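Long-range contact in beta-lactamase (Klebsiella pneumoniae, PDB 6KBY), which probably hydrolyses beta-lactam antibiotics to substituted beta-amino acids as a class C serine enzyme, and here carries adenosine monophosphate in its active site: residues Val111-Leu123 and Tyr267-Trp279. Numbering follows the deposited sequence.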
loop_
_atom_site.group_PDB
_atom_site.type_symbol
_atom_site.label_atom_id
_atom_site.label_comp_id
_atom_site.label_asym_id
_atom_site.label_seq_id
_atom_site.Cartn_x
_atom_site.Cartn_y
_atom_site.Cartn_z
ATOM N N VAL A 111 -21.304 0.993 11.144
ATOM C CA VAL A 111 -19.958 0.761 10.632
ATOM C C VAL A 111 -19.123 1.971 11.020
ATOM O O VAL A 111 -19.482 3.101 10.675
ATOM C CB VAL A 111 -19.977 0.620 9.100
ATOM C CG1 VAL A 111 -18.564 0.527 8.548
ATOM C CG2 VAL A 111 -20.810 -0.576 8.669
ATOM N N SER A 112 -18.002 1.752 11.703
ATOM C CA SER A 112 -17.160 2.883 12.066
ATOM C C SER A 112 -16.158 3.202 10.961
ATOM O O SER A 112 -15.873 2.387 10.075
ATOM C CB SER A 112 -16.412 2.616 13.370
ATOM O OG SER A 112 -15.473 1.574 13.170
ATOM N N VAL A 113 -15.609 4.413 11.029
ATOM C CA VAL A 113 -14.484 4.738 10.159
ATOM C C VAL A 113 -13.343 3.747 10.373
ATOM O O VAL A 113 -12.699 3.300 9.417
ATOM C CB VAL A 113 -14.050 6.204 10.350
ATOM C CG1 VAL A 113 -12.886 6.554 9.441
ATOM C CG2 VAL A 113 -15.219 7.138 10.083
ATOM N N LEU A 114 -13.095 3.369 11.629
ATOM C CA LEU A 114 -12.070 2.369 11.913
ATOM C C LEU A 114 -12.353 1.068 11.173
ATOM O O LEU A 114 -11.431 0.445 10.627
ATOM C CB LEU A 114 -11.978 2.122 13.420
ATOM C CG LEU A 114 -10.802 1.237 13.855
ATOM C CD1 LEU A 114 -9.469 1.922 13.599
ATOM C CD2 LEU A 114 -10.926 0.824 15.315
ATOM N N ASN A 115 -13.623 0.653 11.128
ATOM C CA ASN A 115 -13.961 -0.572 10.404
ATOM C C ASN A 115 -13.545 -0.485 8.937
ATOM O O ASN A 115 -12.933 -1.414 8.402
ATOM C CB ASN A 115 -15.462 -0.872 10.478
ATOM C CG ASN A 115 -15.960 -1.317 11.861
ATOM O OD1 ASN A 115 -17.075 -0.958 12.249
ATOM N ND2 ASN A 115 -15.185 -2.139 12.568
ATOM N N VAL A 116 -13.884 0.610 8.253
ATOM C CA VAL A 116 -13.472 0.682 6.849
ATOM C C VAL A 116 -11.961 0.828 6.713
ATOM O O VAL A 116 -11.386 0.419 5.696
ATOM C CB VAL A 116 -14.255 1.719 6.011
ATOM C CG1 VAL A 116 -15.719 1.332 5.891
ATOM C CG2 VAL A 116 -14.108 3.128 6.564
ATOM N N GLY A 117 -11.291 1.390 7.723
ATOM C CA GLY A 117 -9.838 1.495 7.694
ATOM C C GLY A 117 -9.079 0.228 8.021
ATOM O O GLY A 117 -7.849 0.212 7.897
ATOM N N THR A 118 -9.788 -0.825 8.435
ATOM C CA THR A 118 -9.180 -2.076 8.866
ATOM C C THR A 118 -9.795 -3.275 8.158
ATOM O O THR A 118 -9.553 -4.410 8.572
ATOM C CB THR A 118 -9.317 -2.249 10.385
ATOM O OG1 THR A 118 -10.700 -2.203 10.742
ATOM C CG2 THR A 118 -8.544 -1.164 11.147
ATOM N N HIS A 119 -10.598 -3.046 7.115
ATOM C CA HIS A 119 -11.255 -4.117 6.363
ATOM C C HIS A 119 -12.231 -4.913 7.217
ATOM O O HIS A 119 -12.480 -6.089 6.944
ATOM C CB HIS A 119 -10.265 -5.055 5.675
ATOM C CG HIS A 119 -9.271 -4.354 4.817
ATOM N ND1 HIS A 119 -9.625 -3.609 3.714
ATOM C CD2 HIS A 119 -7.920 -4.301 4.902
ATOM C CE1 HIS A 119 -8.526 -3.120 3.159
ATOM N NE2 HIS A 119 -7.479 -3.525 3.860
ATOM N N THR A 120 -12.821 -4.287 8.233
ATOM C CA THR A 120 -13.768 -4.989 9.090
ATOM C C THR A 120 -15.206 -4.496 8.943
ATOM O O THR A 120 -16.055 -4.839 9.773
ATOM C CB THR A 120 -13.315 -4.979 10.558
ATOM O OG1 THR A 120 -13.133 -3.629 11.014
ATOM C CG2 THR A 120 -12.021 -5.772 10.734
ATOM N N SER A 121 -15.516 -3.728 7.894
ATOM C CA SER A 121 -16.914 -3.359 7.684
ATOM C C SER A 121 -17.745 -4.524 7.171
ATOM O O SER A 121 -18.945 -4.595 7.459
ATOM C CB SER A 121 -17.059 -2.171 6.728
ATOM O OG SER A 121 -16.781 -2.534 5.380
ATOM N N GLY A 122 -17.145 -5.425 6.396
ATOM C CA GLY A 122 -17.886 -6.447 5.688
ATOM C C GLY A 122 -18.213 -6.117 4.246
ATOM O O GLY A 122 -18.799 -6.960 3.556
ATOM N N LEU A 123 -17.907 -4.910 3.784
ATOM C CA LEU A 123 -18.028 -4.612 2.364
ATOM C C LEU A 123 -17.169 -5.579 1.558
ATOM O O LEU A 123 -16.075 -5.967 1.981
ATOM C CB LEU A 123 -17.584 -3.177 2.083
ATOM C CG LEU A 123 -18.608 -2.098 2.441
ATOM C CD1 LEU A 123 -17.919 -0.753 2.569
ATOM C CD2 LEU A 123 -19.716 -2.044 1.394
ATOM N N TYR A 267 -5.030 -2.645 15.370
ATOM C CA TYR A 267 -6.434 -2.562 15.750
ATOM C C TYR A 267 -7.152 -3.900 15.796
ATOM O O TYR A 267 -8.099 -4.048 16.578
ATOM C CB TYR A 267 -7.187 -1.632 14.793
ATOM C CG TYR A 267 -6.757 -0.190 14.876
ATOM C CD1 TYR A 267 -7.018 0.560 16.010
ATOM C CD2 TYR A 267 -6.092 0.424 13.819
ATOM C CE1 TYR A 267 -6.639 1.880 16.093
ATOM C CE2 TYR A 267 -5.710 1.753 13.889
ATOM C CZ TYR A 267 -5.984 2.474 15.032
ATOM O OH TYR A 267 -5.628 3.802 15.138
ATOM N N PHE A 268 -6.759 -4.863 14.966
ATOM C CA PHE A 268 -7.385 -6.175 14.962
ATOM C C PHE A 268 -6.319 -7.226 14.717
ATOM O O PHE A 268 -5.339 -6.988 14.006
ATOM C CB PHE A 268 -8.441 -6.331 13.851
ATOM C CG PHE A 268 -9.687 -5.520 14.069
ATOM C CD1 PHE A 268 -9.754 -4.214 13.626
ATOM C CD2 PHE A 268 -10.796 -6.067 14.709
ATOM C CE1 PHE A 268 -10.894 -3.460 13.832
ATOM C CE2 PHE A 268 -11.946 -5.317 14.898
ATOM C CZ PHE A 268 -11.990 -4.018 14.468
ATOM N N LYS A 269 -6.535 -8.401 15.289
ATOM C CA LYS A 269 -5.789 -9.589 14.915
ATOM C C LYS A 269 -6.662 -10.431 14.004
ATOM O O LYS A 269 -7.866 -10.566 14.234
ATOM C CB LYS A 269 -5.426 -10.417 16.149
ATOM C CG LYS A 269 -4.291 -9.837 16.957
ATOM C CD LYS A 269 -3.823 -10.834 17.998
ATOM C CE LYS A 269 -2.555 -11.512 17.528
ATOM N NZ LYS A 269 -1.517 -11.539 18.594
ATOM N N SER A 270 -6.059 -10.988 12.963
ATOM C CA SER A 270 -6.780 -11.892 12.079
ATOM C C SER A 270 -5.762 -12.852 11.493
ATOM O O SER A 270 -4.786 -12.414 10.873
ATOM C CB SER A 270 -7.482 -11.109 10.968
ATOM O OG SER A 270 -8.401 -11.929 10.268
ATOM N N GLY A 271 -5.971 -14.148 11.704
ATOM C CA GLY A 271 -4.987 -15.112 11.243
ATOM C C GLY A 271 -3.637 -14.799 11.850
ATOM O O GLY A 271 -3.509 -14.589 13.060
ATOM N N GLU A 272 -2.615 -14.729 10.998
ATOM C CA GLU A 272 -1.262 -14.450 11.453
ATOM C C GLU A 272 -0.946 -12.963 11.559
ATOM O O GLU A 272 0.126 -12.617 12.059
ATOM C CB GLU A 272 -0.240 -15.116 10.526
ATOM C CG GLU A 272 -0.395 -16.629 10.425
ATOM C CD GLU A 272 -0.123 -17.334 11.740
ATOM O OE1 GLU A 272 0.712 -16.834 12.515
ATOM O OE2 GLU A 272 -0.745 -18.387 12.002
ATOM N N ILE A 273 -1.834 -12.075 11.121
ATOM C CA ILE A 273 -1.491 -10.665 11.008
ATOM C C ILE A 273 -2.133 -9.832 12.106
ATOM O O ILE A 273 -3.168 -10.176 12.698
ATOM C CB ILE A 273 -1.798 -10.046 9.627
ATOM C CG1 ILE A 273 -3.302 -9.860 9.419
ATOM C CG2 ILE A 273 -1.167 -10.865 8.519
ATOM C CD1 ILE A 273 -3.627 -8.960 8.229
ATOM N N THR A 274 -1.499 -8.693 12.348
ATOM C CA THR A 274 -2.111 -7.564 13.023
ATOM C C THR A 274 -2.485 -6.549 11.953
ATOM O O THR A 274 -1.629 -6.131 11.156
ATOM C CB THR A 274 -1.121 -6.978 14.020
ATOM O OG1 THR A 274 -0.835 -7.965 15.022
ATOM C CG2 THR A 274 -1.666 -5.707 14.669
ATOM N N GLN A 275 -3.773 -6.221 11.891
ATOM C CA GLN A 275 -4.282 -5.247 10.938
ATOM C C GLN A 275 -4.171 -3.860 11.558
ATOM O O GLN A 275 -4.802 -3.578 12.588
ATOM C CB GLN A 275 -5.733 -5.564 10.584
ATOM C CG GLN A 275 -6.354 -4.557 9.632
ATOM C CD GLN A 275 -5.717 -4.590 8.263
ATOM O OE1 GLN A 275 -5.776 -5.605 7.558
ATOM N NE2 GLN A 275 -5.092 -3.485 7.877
ATOM N N ASP A 276 -3.338 -3.015 10.947
ATOM C CA ASP A 276 -3.201 -1.614 11.318
ATOM C C ASP A 276 -4.167 -0.790 10.460
ATOM O O ASP A 276 -5.138 -1.328 9.922
ATOM C CB ASP A 276 -1.752 -1.145 11.138
ATOM C CG ASP A 276 -0.712 -2.020 11.843
ATOM O OD1 ASP A 276 -1.015 -2.835 12.743
ATOM O OD2 ASP A 276 0.473 -1.853 11.444
ATOM N N LEU A 277 -3.922 0.510 10.303
ATOM C CA LEU A 277 -4.743 1.320 9.404
ATOM C C LEU A 277 -4.164 1.091 8.012
ATOM O O LEU A 277 -3.169 1.707 7.604
ATOM C CB LEU A 277 -4.735 2.792 9.806
ATOM C CG LEU A 277 -6.013 3.538 9.408
ATOM C CD1 LEU A 277 -7.214 3.060 10.220
ATOM C CD2 LEU A 277 -5.843 5.045 9.540
ATOM N N MET A 278 -4.778 0.138 7.299
ATOM C CA MET A 278 -4.347 -0.376 5.996
ATOM C C MET A 278 -3.031 -1.155 6.010
ATOM O O MET A 278 -2.972 -2.243 5.427
ATOM C CB MET A 278 -4.393 0.691 4.896
ATOM C CG MET A 278 -5.819 1.129 4.583
ATOM S SD MET A 278 -6.770 -0.210 3.846
ATOM C CE MET A 278 -8.430 0.213 4.376
ATOM N N TRP A 279 -1.973 -0.644 6.647
ATOM C CA TRP A 279 -0.771 -1.455 6.821
ATOM C C TRP A 279 -1.109 -2.733 7.578
ATOM O O TRP A 279 -2.052 -2.776 8.375
ATOM C CB TRP A 279 0.307 -0.693 7.596
ATOM C CG TRP A 279 0.905 0.452 6.867
ATOM C CD1 TRP A 279 0.701 1.773 7.120
ATOM C CD2 TRP A 279 1.830 0.385 5.776
ATOM N NE1 TRP A 279 1.437 2.537 6.251
ATOM C CE2 TRP A 279 2.140 1.708 5.417
ATOM C CE3 TRP A 279 2.424 -0.666 5.066
ATOM C CZ2 TRP A 279 3.023 2.009 4.379
ATOM C CZ3 TRP A 279 3.303 -0.364 4.035
ATOM C CH2 TRP A 279 3.586 0.961 3.697
HETATM O O HOH W 1 -4.676 -3.862 4.081
#
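Leu114 and Thr120 each press a methyl group onto an aromatic ring of the strand at Tyr267 and Phe268, a pair of CH-pi contacts. With CG anti to the backbone N (chi1 -172°), Leu114 places CD1 over the centre of the Tyr267 ring, 3.5 Å from the centroid; Leu114 CD1 also lies 4.2 Å from Leu277 CD1. Thr120 CG2 sits over one face of Phe268, while Thr118 OG1 approaches that ring obliquely, 3.3 Å from Phe268 CE1.

Among the polar links, one backbone hydrogen bond joins the segments directly: Met278 N gives to Gly117 O at 3.1 Å. The Thr118 hydroxyl turns back to Leu114 O, 2.7 Å from OG1, and Asn115 ND2 donates to Thr120 OG1.

Helix 113-117 and the loop after it pack against the hairpin 267-275 of the antiparallel sheet and the residues following it; a classic bulge in the hairpin sets Tyr267 and Phe268 opposite Gln275.

Sulfur and water complete the join. Met278 SD lies oblique to the His119 ring, 3.4 Å from NE2, and one water bridges His119 NE2 and Met278 O. Gln275 OE1, bonded to Arg154, adjoins the histidine's edge, and the ring also meets AMP-binding Tyr156.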